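4-alpha-glucanotransferase (Corynebacterium glutamicum, PDB 5B68) is an amylomaltase, a TIM-barrel enzyme of the 4-alpha-glucanotransferase family with an additional N-terminal beta-sandwich domain. Local coordinates at residues Gly525-Ser530 and Pro642-Cys647. Residues are numbered along the deposited sequence; the frame is centred on the assembly and turned at random.
Sequences GIMGTS and PSALTC
Met527 reaches across the inside of a TIM barrel to Leu645 and Ala644, at the N-terminal ends of two strands that are not direct neighbours. Strand 528-531 and strand 645-649 run parallel with strand 553-556 between them, so side chains alone bridge the gap; the closest pair of CA atoms, those of Met527 and Ala644, is 8.5 Å apart. Met527 sets its CG beside its own backbone N, opposite the carbonyl carbon (chi1 -63°), and beyond CG the chain stays extended, carrying the thioether out to the Leu645 side chain. There it crosses the leucine at about a right angle. One branch of Leu645 does the touching: CD1 lies 3.8 Å from SD of Met527, whereas CD2 lies farther from the methionine. CE of Met527 touches two apolar partners, Leu645 CD1 and the Ala644 methyl, CB, both at 4.1 Å and lying in directions roughly perpendicular to each other as seen from CE. The short alanine meets just the end of the methionine, while the leucine branch covers both sulfur and methyl. All three residues are buried, and the packing between them is wholly apolar. Leu554 of the intervening strand and Val504 of strand 504-507 also touch Leu645, while Ile506 touches Met527, extending the layer of hydrophobic side chains around the barrel. Backbone hydrogen bonds between Met527 and both Val505 and Gly507, and between Gly528 and both Leu552 and Leu554, tie the methionine's strand to its neighbours on either side. Beside Ala644, Ser643 turns its OG to strand 553-556 and its approach, hydrogen-bonding with Thr555 OG1 and with the carbonyl O of Arg550.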
loop_
_atom_site.group_PDB
_atom_site.type_symbol
_atom_site.label_atom_id
_atom_site.label_comp_id
_atom_site.label_asym_id
_atom_site.label_seq_id
_atom_site.Cartn_x
_atom_site.Cartn_y
_atom_site.Cartn_z
ATOM N N GLY A 525 14.879 3.244 9.556
ATOM C CA GLY A 525 15.330 2.999 8.240
ATOM C C GLY A 525 14.301 2.922 7.138
ATOM O O GLY A 525 14.586 2.327 6.092
ATOM N N ILE A 526 13.137 3.559 7.365
ATOM C CA ILE A 526 12.128 3.666 6.364
ATOM C C ILE A 526 12.446 4.888 5.496
ATOM O O ILE A 526 12.600 6.015 6.029
ATOM C CB ILE A 526 10.754 3.735 7.000
ATOM C CG1 ILE A 526 10.467 2.377 7.715
ATOM C CG2 ILE A 526 9.685 4.049 5.966
ATOM C CD1 ILE A 526 9.210 2.378 8.618
ATOM N N MET A 527 12.475 4.673 4.185
ATOM C CA MET A 527 12.843 5.716 3.231
ATOM C C MET A 527 11.705 6.566 2.896
ATOM O O MET A 527 10.540 6.116 2.884
ATOM C CB MET A 527 13.415 5.062 1.996
ATOM C CG MET A 527 14.680 4.283 2.273
ATOM S SD MET A 527 15.403 3.647 0.737
ATOM C CE MET A 527 16.516 2.398 1.385
ATOM N N GLY A 528 11.990 7.850 2.653
ATOM C CA GLY A 528 11.041 8.774 2.079
ATOM C C GLY A 528 10.919 8.690 0.572
ATOM O O GLY A 528 11.538 7.837 -0.056
ATOM N N THR A 529 10.128 9.592 -0.008
ATOM C CA THR A 529 9.984 9.706 -1.456
ATOM C C THR A 529 10.198 11.177 -1.852
ATOM O O THR A 529 9.509 12.052 -1.335
ATOM C CB THR A 529 8.578 9.262 -1.935
ATOM O OG1 THR A 529 7.575 9.971 -1.185
ATOM C CG2 THR A 529 8.386 7.825 -1.681
ATOM N N SER A 530 11.158 11.416 -2.737
ATOM C CA SER A 530 11.417 12.718 -3.346
ATOM C C SER A 530 11.083 12.650 -4.826
ATOM O O SER A 530 11.526 11.704 -5.531
ATOM C CB SER A 530 12.871 12.997 -3.220
ATOM O OG SER A 530 13.317 13.207 -1.918
ATOM N N PRO A 642 22.549 12.105 -3.602
ATOM C CA PRO A 642 22.954 11.106 -2.615
ATOM C C PRO A 642 21.853 10.124 -2.191
ATOM O O PRO A 642 22.087 9.341 -1.287
ATOM C CB PRO A 642 23.297 11.936 -1.363
ATOM C CG PRO A 642 22.710 13.258 -1.599
ATOM C CD PRO A 642 22.476 13.465 -3.041
ATOM N N SER A 643 20.693 10.161 -2.832
ATOM C CA SER A 643 19.615 9.233 -2.519
ATOM C C SER A 643 20.000 7.780 -2.570
ATOM O O SER A 643 20.586 7.326 -3.555
ATOM C CB SER A 643 18.457 9.464 -3.469
ATOM O OG SER A 643 17.837 10.733 -3.227
ATOM N N ALA A 644 19.649 7.024 -1.511
ATOM C CA ALA A 644 19.907 5.598 -1.441
ATOM C C ALA A 644 19.344 4.861 -2.658
ATOM O O ALA A 644 19.995 3.969 -3.195
ATOM C CB ALA A 644 19.296 5.031 -0.196
ATOM N N LEU A 645 18.163 5.234 -3.093
ATOM C CA LEU A 645 17.570 4.616 -4.237
ATOM C C LEU A 645 16.978 5.649 -5.174
ATOM O O LEU A 645 16.364 6.630 -4.747
ATOM C CB LEU A 645 16.475 3.637 -3.837
ATOM C CG LEU A 645 16.906 2.445 -3.003
ATOM C CD1 LEU A 645 15.625 1.713 -2.531
ATOM C CD2 LEU A 645 17.803 1.470 -3.726
ATOM N N THR A 646 17.129 5.393 -6.475
ATOM C CA THR A 646 16.499 6.231 -7.531
ATOM C C THR A 646 15.653 5.351 -8.416
ATOM O O THR A 646 15.922 4.180 -8.524
ATOM C CB THR A 646 17.556 6.948 -8.385
ATOM O OG1 THR A 646 18.457 5.970 -8.877
ATOM C CG2 THR A 646 18.257 7.918 -7.578
ATOM N N CYS A 647 14.668 5.911 -9.090
ATOM C CA CYS A 647 13.746 5.121 -9.846
ATOM C C CYS A 647 13.489 5.807 -11.143
ATOM O O CYS A 647 13.203 7.020 -11.136
ATOM C CB CYS A 647 12.397 4.909 -9.098
ATOM S SG CYS A 647 11.426 3.627 -9.952
#